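Local coordinates for protein malate dehydrogenase (Entamoeba histolytica, PDB 3I0P) that probably catalyses the NAD-dependent interconversion of malate and oxaloacetate, working as a two-chain assembly that binds the dinucleotide, at residues G162-A167 with C249-V254. Sequence-based numbering, arbitrary orientation.
With NAD (nicotinamide-adenine-dinucleotide), chain B.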
ATOM      1  N   GLY A 162      14.871   3.674  -2.098  1.00 24.17           N
ATOM      2  CA  GLY A 162      15.158   2.503  -1.283  1.00 24.03           C
ATOM      3  C   GLY A 162      14.217   1.367  -1.648  1.00 23.97           C
ATOM      4  O   GLY A 162      13.305   1.543  -2.463  1.00 24.27           O
ATOM      5  N   THR A 163      14.446   0.194  -1.071  1.00 23.35           N
ATOM      6  CA  THR A 163      13.528  -0.917  -1.240  1.00 23.19           C
ATOM      7  C   THR A 163      12.249  -0.641  -0.443  1.00 23.13           C
ATOM      8  O   THR A 163      11.232  -1.319  -0.619  1.00 23.78           O
ATOM      9  CB  THR A 163      14.166  -2.233  -0.804  1.00 23.34           C
ATOM     10  OG1 THR A 163      14.888  -2.027   0.419  1.00 23.83           O
ATOM     11  CG2 THR A 163      15.139  -2.722  -1.864  1.00 23.41           C
ATOM     12  N   ASN A 164      12.327   0.350   0.444  1.00 22.49           N
ATOM     13  CA  ASN A 164      11.173   0.962   1.088  1.00 21.64           C
ATOM     14  C   ASN A 164      10.045   0.000   1.445  1.00 21.19           C
ATOM     15  O   ASN A 164       8.991   0.004   0.806  1.00 20.85           O
ATOM     16  CB  ASN A 164      10.669   2.114   0.217  1.00 21.81           C
ATOM     17  CG  ASN A 164      11.654   3.270   0.172  1.00 21.85           C
ATOM     18  OD1 ASN A 164      12.775   3.155   0.674  1.00 21.20           O
ATOM     19  ND2 ASN A 164      11.238   4.395  -0.413  1.00 21.21           N
ATOM     20  N   PRO A 165      10.269  -0.838   2.477  1.00 20.83           N
ATOM     21  CA  PRO A 165       9.246  -1.814   2.819  1.00 20.07           C
ATOM     22  C   PRO A 165       8.056  -1.184   3.522  1.00 19.38           C
ATOM     23  O   PRO A 165       8.165  -0.112   4.130  1.00 18.58           O
ATOM     24  CB  PRO A 165       9.981  -2.786   3.750  1.00 19.96           C
ATOM     25  CG  PRO A 165      10.993  -1.956   4.422  1.00 20.11           C
ATOM     26  CD  PRO A 165      11.419  -0.910   3.401  1.00 20.95           C
ATOM     27  N   LEU A 166       6.927  -1.870   3.398  1.00 18.97           N
ATOM     28  CA  LEU A 166       5.690  -1.516   4.059  1.00 18.33           C
ATOM     29  C   LEU A 166       5.236  -2.768   4.779  1.00 18.03           C
ATOM     30  O   LEU A 166       5.216  -3.849   4.193  1.00 18.01           O
ATOM     31  CB  LEU A 166       4.660  -1.107   3.011  1.00 18.05           C
ATOM     32  CG  LEU A 166       3.269  -0.666   3.444  1.00 17.60           C
ATOM     33  CD1 LEU A 166       3.344   0.618   4.260  1.00 16.86           C
ATOM     34  CD2 LEU A 166       2.405  -0.473   2.195  1.00 17.45           C
ATOM     35  N   ALA A 167       4.908  -2.632   6.057  1.00 17.90           N
ATOM     36  CA  ALA A 167       4.347  -3.739   6.824  1.00 17.86           C
ATOM     37  C   ALA A 167       2.991  -3.338   7.380  1.00 18.10           C
ATOM     38  O   ALA A 167       2.801  -2.189   7.782  1.00 18.14           O
ATOM     39  CB  ALA A 167       5.268  -4.155   7.929  1.00 17.42           C
ATOM     40  N   CYS A 249       5.009   4.153  -7.289  1.00 20.60           N
ATOM     41  CA  CYS A 249       4.251   5.116  -6.481  1.00 20.03           C
ATOM     42  C   CYS A 249       4.164   4.723  -5.014  1.00 19.48           C
ATOM     43  O   CYS A 249       4.244   5.586  -4.137  1.00 19.27           O
ATOM     44  CB  CYS A 249       2.854   5.351  -7.055  1.00 19.86           C
ATOM     45  SG  CYS A 249       2.898   6.238  -8.622  1.00 20.62           S
ATOM     46  N   LEU A 250       4.006   3.426  -4.754  1.00 19.01           N
ATOM     47  CA  LEU A 250       3.935   2.920  -3.380  1.00 18.77           C
ATOM     48  C   LEU A 250       5.269   3.095  -2.643  1.00 18.34           C
ATOM     49  O   LEU A 250       5.294   3.509  -1.484  1.00 17.99           O
ATOM     50  CB  LEU A 250       3.453   1.460  -3.345  1.00 18.78           C
ATOM     51  CG  LEU A 250       1.994   1.189  -3.776  1.00 19.22           C
ATOM     52  CD1 LEU A 250       1.709  -0.320  -3.924  1.00 17.06           C
ATOM     53  CD2 LEU A 250       0.960   1.849  -2.857  1.00 17.93           C
ATOM     54  N   SER A 251       6.362   2.790  -3.340  1.00 18.09           N
ATOM     55  CA  SER A 251       7.724   3.080  -2.889  1.00 17.87           C
ATOM     56  C   SER A 251       7.858   4.552  -2.472  1.00 17.55           C
ATOM     57  O   SER A 251       8.340   4.853  -1.379  1.00 17.30           O
ATOM     58  CB  SER A 251       8.721   2.730  -4.004  1.00 18.20           C
ATOM     59  OG  SER A 251      10.073   2.912  -3.608  1.00 18.92           O
ATOM     60  N   GLU A 252       7.403   5.466  -3.328  1.00 17.08           N
ATOM     61  CA  GLU A 252       7.465   6.890  -2.994  1.00 16.73           C
ATOM     62  C   GLU A 252       6.611   7.244  -1.771  1.00 16.72           C
ATOM     63  O   GLU A 252       7.047   8.028  -0.913  1.00 17.02           O
ATOM     64  CB  GLU A 252       7.098   7.776  -4.185  1.00 16.55           C
ATOM     65  CG  GLU A 252       7.275   9.249  -3.850  1.00 16.61           C
ATOM     66  CD  GLU A 252       6.903  10.205  -4.961  1.00 16.13           C
ATOM     67  OE1 GLU A 252       6.627   9.781  -6.107  1.00 16.20           O
ATOM     68  OE2 GLU A 252       6.896  11.410  -4.666  1.00 15.68           O
ATOM     69  N   PHE A 253       5.407   6.667  -1.701  1.00 16.26           N
ATOM     70  CA  PHE A 253       4.536   6.792  -0.534  1.00 15.57           C
ATOM     71  C   PHE A 253       5.332   6.508   0.730  1.00 15.67           C
ATOM     72  O   PHE A 253       5.394   7.340   1.638  1.00 15.75           O
ATOM     73  CB  PHE A 253       3.332   5.843  -0.657  1.00 15.36           C
ATOM     74  CG  PHE A 253       2.563   5.635   0.631  1.00 14.10           C
ATOM     75  CD1 PHE A 253       1.891   6.689   1.245  1.00 12.47           C
ATOM     76  CD2 PHE A 253       2.491   4.369   1.216  1.00 12.35           C
ATOM     77  CE1 PHE A 253       1.177   6.481   2.429  1.00 11.01           C
ATOM     78  CE2 PHE A 253       1.773   4.154   2.400  1.00  9.84           C
ATOM     79  CZ  PHE A 253       1.118   5.209   3.001  1.00 10.27           C
ATOM     80  N   VAL A 254       5.977   5.347   0.763  1.00 15.67           N
ATOM     81  CA  VAL A 254       6.791   4.960   1.906  1.00 15.62           C
ATOM     82  C   VAL A 254       7.858   6.020   2.219  1.00 16.21           C
ATOM     83  O   VAL A 254       8.006   6.446   3.373  1.00 16.25           O
ATOM     84  CB  VAL A 254       7.419   3.569   1.701  1.00 15.49           C
ATOM     85  CG1 VAL A 254       8.505   3.310   2.748  1.00 14.94           C
ATOM     86  CG2 VAL A 254       6.334   2.504   1.760  1.00 13.64           C
TER
HETATM   87  PA  NAD B 401       8.639 -11.337   0.453  1.00 21.42           P
HETATM   88  O1A NAD B 401       9.374 -12.457   1.149  1.00 22.92           O
HETATM   89  O2A NAD B 401       8.653 -11.294  -1.041  1.00 22.83           O
HETATM   90  O5B NAD B 401       7.120 -11.405   0.976  1.00 23.53           O
HETATM   91  C5B NAD B 401       6.847 -11.478   2.387  1.00 23.70           C
HETATM   92  C4B NAD B 401       5.377 -11.187   2.717  1.00 24.76           C
HETATM   93  O4B NAD B 401       4.487 -11.754   1.747  1.00 26.17           O
HETATM   94  C3B NAD B 401       4.951 -11.788   4.040  1.00 24.91           C
HETATM   95  O3B NAD B 401       3.931 -10.951   4.611  1.00 24.87           O
HETATM   96  C2B NAD B 401       4.369 -13.131   3.655  1.00 25.60           C
HETATM   97  O2B NAD B 401       3.414 -13.586   4.614  1.00 26.47           O
HETATM   98  C1B NAD B 401       3.701 -12.802   2.335  1.00 26.99           C
HETATM   99  N9A NAD B 401       3.587 -13.947   1.385  1.00 28.08           N
HETATM  100  C8A NAD B 401       4.591 -14.636   0.822  1.00 27.82           C
HETATM  101  N7A NAD B 401       4.059 -15.566  -0.000  1.00 28.28           N
HETATM  102  C5A NAD B 401       2.712 -15.448   0.044  1.00 28.79           C
HETATM  103  C6A NAD B 401       1.646 -16.111  -0.573  1.00 29.03           C
HETATM  104  N6A NAD B 401       1.861 -17.133  -1.436  1.00 29.09           N
HETATM  105  N1A NAD B 401       0.373 -15.737  -0.297  1.00 28.84           N
HETATM  106  C2A NAD B 401       0.124 -14.735   0.557  1.00 28.63           C
HETATM  107  N3A NAD B 401       1.126 -14.079   1.157  1.00 29.25           N
HETATM  108  C4A NAD B 401       2.425 -14.419   0.919  1.00 28.66           C
HETATM  109  O3  NAD B 401       9.092  -9.891   1.045  1.00 23.10           O
HETATM  110  PN  NAD B 401      10.516  -9.121   0.871  1.00 21.48           P
HETATM  111  O1N NAD B 401      10.250  -7.867   0.072  1.00 22.40           O
HETATM  112  O2N NAD B 401      11.591 -10.088   0.443  1.00 22.63           O
HETATM  113  O5D NAD B 401      10.879  -8.667   2.365  1.00 21.69           O
HETATM  114  C5D NAD B 401      11.465  -9.584   3.293  1.00 21.66           C
HETATM  115  C4D NAD B 401      11.855  -8.862   4.580  1.00 20.44           C
HETATM  116  O4D NAD B 401      12.862  -7.880   4.318  1.00 21.02           O
HETATM  117  C3D NAD B 401      10.682  -8.118   5.203  1.00 19.71           C
HETATM  118  O3D NAD B 401      10.542  -8.571   6.557  1.00 18.42           O
HETATM  119  C2D NAD B 401      11.040  -6.635   5.104  1.00 18.98           C
HETATM  120  O2D NAD B 401      10.626  -5.818   6.214  1.00 18.97           O
HETATM  121  C1D NAD B 401      12.550  -6.688   5.048  1.00 19.70           C
HETATM  122  N1N NAD B 401      13.119  -5.487   4.443  1.00 20.08           N
HETATM  123  C2N NAD B 401      13.661  -4.556   5.260  1.00 19.86           C
HETATM  124  C3N NAD B 401      14.218  -3.391   4.726  1.00 20.20           C
HETATM  125  C7N NAD B 401      14.823  -2.342   5.618  1.00 20.23           C
HETATM  126  O7N NAD B 401      15.304  -1.338   5.109  1.00 20.91           O
HETATM  127  N7N NAD B 401      14.822  -2.527   6.936  1.00 18.39           N
HETATM  128  C4N NAD B 401      14.209  -3.204   3.341  1.00 20.56           C
HETATM  129  C5N NAD B 401      13.634  -4.180   2.520  1.00 20.81           C
HETATM  130  C6N NAD B 401      13.093  -5.325   3.103  1.00 19.98           C
HETATM  131  O   HOH W   1      11.131   0.405  -3.452  1.00 13.40           O
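Gly162 and Ser251 meet through a water: its oxygen lies 2.6 Å from Gly162 O, to which it donates, and 2.7 Å from Ser251 OG. The two protein oxygens are themselves 3.7 Å apart, and the water's two bonds bridge loop and helix here. Thr163 points away from the helix and toward the cofactor, with OG1 3.2 Å from NAD C4N, the reactive carbon of the nicotinamide.

Asn164 carries the polar part of the contact. Its CG stands beside the backbone N (chi1 -68°), which carries the amide across to helix 244-259, where ND2 donates to Ser251 O at 3.1 Å. The N-H...O angle of 169° makes this bond nearly straight, and the acceptor lies in the amide plane; seen from the carbonyl, however, the donor sits 46° above its plane. The same ND2 also bonds to Glu255 OE2, so two acceptors on one helix hold it, and with a weak bond from Ala147 N to OD1 they probably fix the rotation of this buried amide. Alongside, Asn164 CB rests 3.5 Å from Val254 CG1, the two side chains lying side by side and running opposite ways.

Pro165 turns its ring from the helix to the nicotinamide, bringing CG within 3.5 Å of NAD C3N, while its carbonyl O borders the Val254 methyls. At Leu166, where the chain is in strand 166-170, CB packs against Val254 CG2. Its CG is anti to the backbone N, and CD1 extends to 4.3 Å from Phe253 CE2, meeting that ring obliquely. Phe253 in turn packs on Ile168 of the second subunit.

Thr163 and Pro165 thus line the nicotinamide side of the NAD pocket, while Asn164 and Leu166 join loop and strand to a subunit-interface helix, consistent with the cofactor site of the malate/L-lactate dehydrogenase family.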